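Local coordinates for HslVU complex proteolytic subunit, putative (Trypanosoma brucei brucei, PDB 4HNZ), which serves as the threonine protease subunit of the mitochondrial HslVU complex, hydrolysing proteins that the HslU partner has recognised and unfolded, at residues A[6-11]-A[146-151]; A[73-78]-A[102-107]. All coordinates share one frame; numbering follows the deposited sequence.

Interaction 1 of 2, residues A[6-11]-A[146-151]; sequences VRKGDT and EKIARK
Val6 and Lys8, on the same face of strand 3-8, pack against Ile148 and Ala149 of helix 145-159, a helix-on-sheet interface in the four-layered alpha-beta-beta-alpha fold of Ntn hydrolases. The axes of segments 6-8 and 146-151 run roughly antiparallel, at 153°, with a closest approach of 8.4 Å. The nearest backbone pair is Val6 and Ala149, whose CA atoms are 6.3 Å apart. Val6 divides its two methyls between the two helix residues: CG2 meets Ala149 CB at 4.0 Å, while CG1 lies 4.3 Å from Ile148 CG2. This division follows from the valine torsion, which sets CG1 anti to the backbone N (chi1 -178°) and CG2 beside it. Lys8 contributes its aliphatic part. Its extended chain crosses the Ile148 side chain at about a right angle, and its CD comes to 4.0 Å from Ile148 CD1. The charged end passes on to the carbonyl oxygens of Ile138 and Tyr143, each hydrogen-bonded to NZ, so the lysine joins apolar packing to a polar grip on the segment preceding the helix. Ile148 is backed by Ala134 and Leu137 of helix 127-137, and Ala149 also touches Val13 and Leu15 of the adjoining strand 11-22. Beyond Lys8 the chain reverses in a type II' turn to Thr11, with Gly9 at positive phi. Along the helix, Arg150 takes hold of Glu146 side-on: NE and NH1 both donate to the single oxygen OE2, each at 3.0 Å, with OE2 close to the guanidinium plane.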
ATOM      1  N   VAL A   6     -38.157  -8.715  13.906  1.00 17.32           N
ATOM      2  CA  VAL A   6     -38.441  -9.689  14.940  1.00 18.27           C
ATOM      3  C   VAL A   6     -39.812 -10.348  14.708  1.00 19.66           C
ATOM      4  O   VAL A   6     -40.798  -9.653  14.531  1.00 19.41           O
ATOM      5  CB  VAL A   6     -38.530  -8.999  16.309  1.00 18.90           C
ATOM      6  CG1 VAL A   6     -38.779 -10.003  17.397  1.00 19.56           C
ATOM      7  CG2 VAL A   6     -37.252  -8.199  16.581  1.00 18.79           C
ATOM      8  N   ARG A   7     -39.832 -11.665  14.667  1.00 20.90           N
ATOM      9  CA  ARG A   7     -41.035 -12.421  14.569  1.00 23.63           C
ATOM     10  C   ARG A   7     -41.221 -13.097  15.918  1.00 24.23           C
ATOM     11  O   ARG A   7     -40.363 -13.846  16.354  1.00 24.10           O
ATOM     12  CB  ARG A   7     -40.923 -13.479  13.443  1.00 25.01           C
ATOM     13  CG  ARG A   7     -42.126 -14.405  13.314  1.00 26.72           C
ATOM     14  CD  ARG A   7     -42.019 -15.371  12.106  1.00 28.28           C
ATOM     15  NE  ARG A   7     -42.278 -14.671  10.846  1.00 30.23           N
ATOM     16  CZ  ARG A   7     -41.342 -14.207  10.011  1.00 32.54           C
ATOM     17  NH1 ARG A   7     -40.046 -14.398  10.265  1.00 34.07           N
ATOM     18  NH2 ARG A   7     -41.691 -13.522   8.903  1.00 32.76           N
ATOM     19  N   LYS A   8     -42.353 -12.853  16.546  1.00 24.80           N
ATOM     20  CA  LYS A   8     -42.744 -13.595  17.730  1.00 26.00           C
ATOM     21  C   LYS A   8     -44.268 -13.822  17.744  1.00 27.43           C
ATOM     22  O   LYS A   8     -45.046 -12.872  17.642  1.00 26.23           O
ATOM     23  CB  LYS A   8     -42.329 -12.874  19.015  1.00 25.73           C
ATOM     24  CG  LYS A   8     -42.683 -13.628  20.301  1.00 26.42           C
ATOM     25  CD  LYS A   8     -42.249 -12.840  21.523  1.00 27.19           C
ATOM     26  CE  LYS A   8     -42.365 -13.610  22.829  1.00 28.11           C
ATOM     27  NZ  LYS A   8     -41.525 -12.977  23.919  1.00 28.52           N
ATOM     28  N   GLY A   9     -44.671 -15.092  17.922  1.00 29.70           N
ATOM     29  CA  GLY A   9     -46.068 -15.482  17.792  1.00 31.07           C
ATOM     30  C   GLY A   9     -46.505 -15.201  16.367  1.00 32.07           C
ATOM     31  O   GLY A   9     -45.781 -15.484  15.394  1.00 30.44           O
ATOM     32  N   ASP A  10     -47.677 -14.599  16.227  1.00 35.11           N
ATOM     33  CA  ASP A  10     -48.233 -14.340  14.891  1.00 37.49           C
ATOM     34  C   ASP A  10     -47.940 -12.928  14.369  1.00 36.19           C
ATOM     35  O   ASP A  10     -48.597 -12.490  13.410  1.00 38.60           O
ATOM     36  CB  ASP A  10     -49.739 -14.619  14.880  1.00 40.74           C
ATOM     37  CG  ASP A  10     -50.044 -16.086  15.063  1.00 42.75           C
ATOM     38  OD1 ASP A  10     -49.322 -16.916  14.457  1.00 44.91           O
ATOM     39  OD2 ASP A  10     -50.973 -16.401  15.837  1.00 46.46           O
ATOM     40  N   THR A  11     -46.926 -12.258  14.950  1.00 32.86           N
ATOM     41  CA  THR A  11     -46.582 -10.919  14.552  1.00 29.63           C
ATOM     42  C   THR A  11     -45.148 -10.902  14.103  1.00 27.85           C
ATOM     43  O   THR A  11     -44.288 -11.516  14.709  1.00 27.44           O
ATOM     44  CB  THR A  11     -46.772  -9.929  15.699  1.00 29.10           C
ATOM     45  OG1 THR A  11     -48.130  -9.974  16.146  1.00 31.03           O
ATOM     46  CG2 THR A  11     -46.475  -8.527  15.241  1.00 27.60           C
ATOM     47  N   GLU A 146     -43.078  -6.174  18.824  1.00 26.55           N
ATOM     48  CA  GLU A 146     -42.828  -4.772  18.678  1.00 27.85           C
ATOM     49  C   GLU A 146     -42.059  -4.221  19.881  1.00 27.08           C
ATOM     50  O   GLU A 146     -41.244  -3.316  19.736  1.00 25.53           O
ATOM     51  CB  GLU A 146     -44.130  -4.006  18.456  1.00 32.49           C
ATOM     52  CG  GLU A 146     -43.853  -2.527  18.226  1.00 36.60           C
ATOM     53  CD  GLU A 146     -45.015  -1.748  17.661  1.00 44.01           C
ATOM     54  OE1 GLU A 146     -46.057  -2.363  17.320  1.00 52.48           O
ATOM     55  OE2 GLU A 146     -44.878  -0.507  17.574  1.00 49.46           O
ATOM     56  N   LYS A 147     -42.377  -4.693  21.078  1.00 27.51           N
ATOM     57  CA  LYS A 147     -41.725  -4.167  22.266  1.00 27.94           C
ATOM     58  C   LYS A 147     -40.231  -4.579  22.231  1.00 24.43           C
ATOM     59  O   LYS A 147     -39.364  -3.779  22.507  1.00 21.05           O
ATOM     60  CB  LYS A 147     -42.442  -4.638  23.519  1.00 32.70           C
ATOM     61  CG  LYS A 147     -42.053  -3.863  24.744  1.00 38.62           C
ATOM     62  CD  LYS A 147     -42.769  -4.328  26.014  1.00 47.10           C
ATOM     63  CE  LYS A 147     -42.208  -3.556  27.229  1.00 50.74           C
ATOM     64  NZ  LYS A 147     -42.724  -4.025  28.556  1.00 55.53           N
ATOM     65  N   ILE A 148     -39.964  -5.811  21.820  1.00 22.32           N
ATOM     66  CA  ILE A 148     -38.608  -6.284  21.681  1.00 20.06           C
ATOM     67  C   ILE A 148     -37.849  -5.430  20.682  1.00 18.89           C
ATOM     68  O   ILE A 148     -36.742  -4.948  20.974  1.00 17.36           O
ATOM     69  CB  ILE A 148     -38.577  -7.730  21.230  1.00 19.73           C
ATOM     70  CG1 ILE A 148     -39.083  -8.629  22.324  1.00 20.51           C
ATOM     71  CG2 ILE A 148     -37.175  -8.168  20.896  1.00 18.85           C
ATOM     72  CD1 ILE A 148     -39.433 -10.010  21.841  1.00 20.92           C
ATOM     73  N   ALA A 149     -38.449  -5.219  19.514  1.00 19.12           N
ATOM     74  CA  ALA A 149     -37.814  -4.465  18.453  1.00 18.74           C
ATOM     75  C   ALA A 149     -37.490  -3.031  18.853  1.00 19.01           C
ATOM     76  O   ALA A 149     -36.390  -2.563  18.572  1.00 19.55           O
ATOM     77  CB  ALA A 149     -38.658  -4.479  17.183  1.00 18.67           C
ATOM     78  N   ARG A 150     -38.396  -2.356  19.525  1.00 20.52           N
ATOM     79  CA  ARG A 150     -38.161  -0.955  19.937  1.00 22.58           C
ATOM     80  C   ARG A 150     -37.047  -0.826  20.921  1.00 22.09           C
ATOM     81  O   ARG A 150     -36.226   0.060  20.839  1.00 21.00           O
ATOM     82  CB  ARG A 150     -39.412  -0.341  20.558  1.00 25.64           C
ATOM     83  CG  ARG A 150     -40.458   0.008  19.512  1.00 29.09           C
ATOM     84  CD  ARG A 150     -41.732   0.637  20.106  1.00 32.22           C
ATOM     85  NE  ARG A 150     -42.679   0.964  19.037  1.00 36.98           N
ATOM     86  CZ  ARG A 150     -42.510   1.938  18.124  1.00 39.36           C
ATOM     87  NH1 ARG A 150     -43.432   2.141  17.200  1.00 40.32           N
ATOM     88  NH2 ARG A 150     -41.444   2.732  18.143  1.00 39.48           N
ATOM     89  N   LYS A 151     -37.022  -1.734  21.872  1.00 22.86           N
ATOM     90  CA  LYS A 151     -35.984  -1.731  22.868  1.00 23.47           C
ATOM     91  C   LYS A 151     -34.621  -2.017  22.196  1.00 21.30           C
ATOM     92  O   LYS A 151     -33.616  -1.402  22.527  1.00 19.66           O
ATOM     93  CB  LYS A 151     -36.325  -2.795  23.909  1.00 26.79           C
ATOM     94  CG  LYS A 151     -36.424  -2.313  25.344  1.00 30.98           C
ATOM     95  CD  LYS A 151     -35.081  -2.434  26.045  1.00 32.30           C
ATOM     96  CE  LYS A 151     -35.201  -2.237  27.554  1.00 34.32           C
ATOM     97  NZ  LYS A 151     -35.626  -3.519  28.239  1.00 36.78           N
TER

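Interaction 2 of 2, residues A[73-78]-A[102-107]; sequences RAAVEL and ETLEID
Helix 73-78 and strand 103-107 run parallel, their axes only 2° apart in direction and 9.4 Å apart at closest approach, with Ala75 and Ile106 as the nearest CA pair at 7.2 Å. This is helix-on-sheet packing in the second half of the Ntn-hydrolase sandwich, and no hydrogen bond crosses it. Four buried apolar residues make the contact. Ala75 sits at its centre: its single methyl reaches two strand residues, with CB 3.7 Å from Ile106 CD1 and 3.9 Å from Leu104 CD2. Leu104 and Ile106, two positions apart, both direct their side chains to the helix, whereas the intervening Glu105 points away from it. One helical turn beyond Ala75, Leu78 comes to the same isoleucine, its CD2 lying 4.0 Å from Ile106 CD1. The Ile106 CD1 methyl is thus shared by Ala75 and Leu78. Its position follows from the isoleucine torsions: CG1 stands beside the backbone N (chi1 -48°), and the extended second torsion (chi2 159°) carries CD1 onward to the helix. The Leu78 side chain meets that of Ile106 at an oblique angle. The same helix extends the apolar surface at both ends, Leu71 touching Leu104 while Ala79 and Trp82 touch Ile106. Ala74 also touches Lys63 and Ile64 of helix 50-66, and Leu78 touches Lys59 of that helix. Strand 103-107 lies between strands 93-98 and 112-113, with Glu105 and Asp107 packing against Leu22 of a neighbouring subunit.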
ATOM      1  N   ARG A  73     -37.474 -18.530  -2.864  1.00 31.23           N
ATOM      2  CA  ARG A  73     -36.916 -18.760  -4.170  1.00 32.98           C
ATOM      3  C   ARG A  73     -36.633 -17.438  -4.898  1.00 29.15           C
ATOM      4  O   ARG A  73     -35.621 -17.293  -5.564  1.00 30.78           O
ATOM      5  CB  ARG A  73     -37.823 -19.623  -5.014  1.00 38.59           C
ATOM      6  CG  ARG A  73     -37.073 -20.380  -6.093  1.00 46.89           C
ATOM      7  CD  ARG A  73     -37.747 -20.220  -7.449  1.00 54.64           C
ATOM      8  NE  ARG A  73     -37.770 -21.403  -8.309  1.00 66.28           N
ATOM      9  CZ  ARG A  73     -38.631 -22.414  -8.165  1.00 73.42           C
ATOM     10  NH1 ARG A  73     -38.617 -23.427  -9.029  1.00 74.56           N
ATOM     11  NH2 ARG A  73     -39.472 -22.441  -7.131  1.00 78.20           N
ATOM     12  N   ALA A  74     -37.526 -16.467  -4.759  1.00 25.67           N
ATOM     13  CA  ALA A  74     -37.326 -15.154  -5.329  1.00 23.36           C
ATOM     14  C   ALA A  74     -36.019 -14.480  -4.804  1.00 20.72           C
ATOM     15  O   ALA A  74     -35.253 -13.912  -5.547  1.00 18.29           O
ATOM     16  CB  ALA A  74     -38.539 -14.270  -5.057  1.00 23.45           C
ATOM     17  N   ALA A  75     -35.830 -14.548  -3.506  1.00 19.97           N
ATOM     18  CA  ALA A  75     -34.660 -14.021  -2.884  1.00 19.63           C
ATOM     19  C   ALA A  75     -33.401 -14.676  -3.447  1.00 19.34           C
ATOM     20  O   ALA A  75     -32.465 -13.981  -3.797  1.00 19.01           O
ATOM     21  CB  ALA A  75     -34.732 -14.197  -1.365  1.00 19.26           C
ATOM     22  N   VAL A  76     -33.376 -15.998  -3.503  1.00 19.64           N
ATOM     23  CA  VAL A  76     -32.237 -16.700  -4.017  1.00 19.12           C
ATOM     24  C   VAL A  76     -32.004 -16.343  -5.474  1.00 19.12           C
ATOM     25  O   VAL A  76     -30.857 -16.131  -5.873  1.00 18.12           O
ATOM     26  CB  VAL A  76     -32.399 -18.206  -3.857  1.00 20.18           C
ATOM     27  CG1 VAL A  76     -31.298 -18.945  -4.596  1.00 20.09           C
ATOM     28  CG2 VAL A  76     -32.330 -18.547  -2.391  1.00 19.97           C
ATOM     29  N   GLU A  77     -33.056 -16.229  -6.265  1.00 20.00           N
ATOM     30  CA  GLU A  77     -32.864 -15.850  -7.686  1.00 21.26           C
ATOM     31  C   GLU A  77     -32.320 -14.444  -7.790  1.00 20.42           C
ATOM     32  O   GLU A  77     -31.478 -14.162  -8.637  1.00 19.76           O
ATOM     33  CB  GLU A  77     -34.147 -15.942  -8.465  1.00 23.40           C
ATOM     34  CG  GLU A  77     -34.626 -17.372  -8.659  1.00 25.23           C
ATOM     35  CD  GLU A  77     -33.659 -18.218  -9.468  1.00 27.41           C
ATOM     36  OE1 GLU A  77     -32.986 -17.704 -10.395  1.00 27.92           O
ATOM     37  OE2 GLU A  77     -33.548 -19.413  -9.135  1.00 28.96           O
ATOM     38  N   LEU A  78     -32.797 -13.566  -6.921  1.00 19.39           N
ATOM     39  CA  LEU A  78     -32.266 -12.209  -6.877  1.00 19.12           C
ATOM     40  C   LEU A  78     -30.764 -12.216  -6.554  1.00 18.38           C
ATOM     41  O   LEU A  78     -29.983 -11.605  -7.240  1.00 16.96           O
ATOM     42  CB  LEU A  78     -32.967 -11.366  -5.833  1.00 18.97           C
ATOM     43  CG  LEU A  78     -32.249 -10.023  -5.711  1.00 19.27           C
ATOM     44  CD1 LEU A  78     -32.614  -9.098  -6.834  1.00 20.09           C
ATOM     45  CD2 LEU A  78     -32.546  -9.363  -4.380  1.00 20.16           C
ATOM     46  N   GLU A 102     -42.344 -15.540   6.167  1.00 37.78           N
ATOM     47  CA  GLU A 102     -40.917 -15.685   5.916  1.00 34.36           C
ATOM     48  C   GLU A 102     -40.194 -14.363   6.079  1.00 29.15           C
ATOM     49  O   GLU A 102     -40.694 -13.304   5.716  1.00 30.36           O
ATOM     50  CB  GLU A 102     -40.648 -16.214   4.475  1.00 38.88           C
ATOM     51  CG  GLU A 102     -41.296 -17.555   4.084  1.00 47.89           C
ATOM     52  CD  GLU A 102     -41.392 -17.784   2.554  1.00 53.81           C
ATOM     53  OE1 GLU A 102     -42.390 -17.361   1.908  1.00 60.07           O
ATOM     54  OE2 GLU A 102     -40.481 -18.430   1.972  1.00 60.78           O
ATOM     55  N   THR A 103     -38.970 -14.442   6.589  1.00 25.08           N
ATOM     56  CA  THR A 103     -38.026 -13.346   6.551  1.00 22.94           C
ATOM     57  C   THR A 103     -36.695 -13.806   5.955  1.00 21.26           C
ATOM     58  O   THR A 103     -36.112 -14.806   6.389  1.00 19.65           O
ATOM     59  CB  THR A 103     -37.741 -12.805   7.986  1.00 23.00           C
ATOM     60  OG1 THR A 103     -38.973 -12.494   8.656  1.00 25.18           O
ATOM     61  CG2 THR A 103     -36.921 -11.584   7.924  1.00 22.05           C
ATOM     62  N   LEU A 104     -36.168 -13.012   5.039  1.00 20.88           N
ATOM     63  CA  LEU A 104     -34.859 -13.248   4.463  1.00 20.87           C
ATOM     64  C   LEU A 104     -34.006 -12.007   4.464  1.00 19.45           C
ATOM     65  O   LEU A 104     -34.448 -10.923   4.147  1.00 20.93           O
ATOM     66  CB  LEU A 104     -34.960 -13.679   2.996  1.00 21.97           C
ATOM     67  CG  LEU A 104     -35.693 -14.974   2.898  1.00 23.44           C
ATOM     68  CD1 LEU A 104     -37.012 -14.729   2.222  1.00 25.54           C
ATOM     69  CD2 LEU A 104     -34.874 -16.007   2.134  1.00 24.59           C
ATOM     70  N   GLU A 105     -32.737 -12.247   4.660  1.00 18.96           N
ATOM     71  CA  GLU A 105     -31.754 -11.257   4.520  1.00 19.35           C
ATOM     72  C   GLU A 105     -30.892 -11.627   3.300  1.00 18.19           C
ATOM     73  O   GLU A 105     -30.460 -12.771   3.124  1.00 16.26           O
ATOM     74  CB  GLU A 105     -30.925 -11.210   5.815  1.00 19.68           C
ATOM     75  CG  GLU A 105     -29.538 -10.622   5.677  1.00 21.21           C
ATOM     76  CD  GLU A 105     -28.692 -10.774   6.966  1.00 23.69           C
ATOM     77  OE1 GLU A 105     -29.258 -11.210   8.020  1.00 21.43           O
ATOM     78  OE2 GLU A 105     -27.462 -10.428   6.897  1.00 22.61           O
ATOM     79  N   ILE A 106     -30.632 -10.618   2.478  1.00 19.00           N
ATOM     80  CA  ILE A 106     -29.802 -10.763   1.300  1.00 19.35           C
ATOM     81  C   ILE A 106     -28.731  -9.683   1.275  1.00 18.62           C
ATOM     82  O   ILE A 106     -29.037  -8.535   1.397  1.00 17.00           O
ATOM     83  CB  ILE A 106     -30.642 -10.612   0.042  1.00 19.66           C
ATOM     84  CG1 ILE A 106     -31.862 -11.463   0.150  1.00 21.24           C
ATOM     85  CG2 ILE A 106     -29.820 -11.025  -1.158  1.00 19.99           C
ATOM     86  CD1 ILE A 106     -32.980 -11.021  -0.783  1.00 23.10           C
ATOM     87  N   ASP A 107     -27.468 -10.072   1.081  1.00 19.48           N
ATOM     88  CA  ASP A 107     -26.366  -9.091   0.948  1.00 18.54           C
ATOM     89  C   ASP A 107     -25.609  -9.191  -0.343  1.00 18.48           C
ATOM     90  O   ASP A 107     -25.809 -10.132  -1.142  1.00 19.13           O
ATOM     91  CB  ASP A 107     -25.458  -9.137   2.192  1.00 18.56           C
ATOM     92  CG  ASP A 107     -24.654 -10.392   2.316  1.00 19.46           C
ATOM     93  OD1 ASP A 107     -24.342 -11.073   1.306  1.00 19.96           O
ATOM     94  OD2 ASP A 107     -24.394 -10.735   3.478  1.00 19.97           O
TER

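From the N terminus, strand 3-8 comes first and meets helix 145-159 late in the chain, so interaction 1 closes a loop of 134 residues. Interaction 2 lies wholly within this loop and closes a much shorter one, of 23 residues, between helix 71-84 and strand 103-107; the two are nested and do not cross. Each joins a helix to one of the two sheets, on opposite halves of the sandwich, and their centres are about 21 Å apart. The sheets meet between them: Arg7 NH1 lies 2.7 Å from Thr103 OG1, a probable hydrogen bond directly linking segments 6-11 and 102-107.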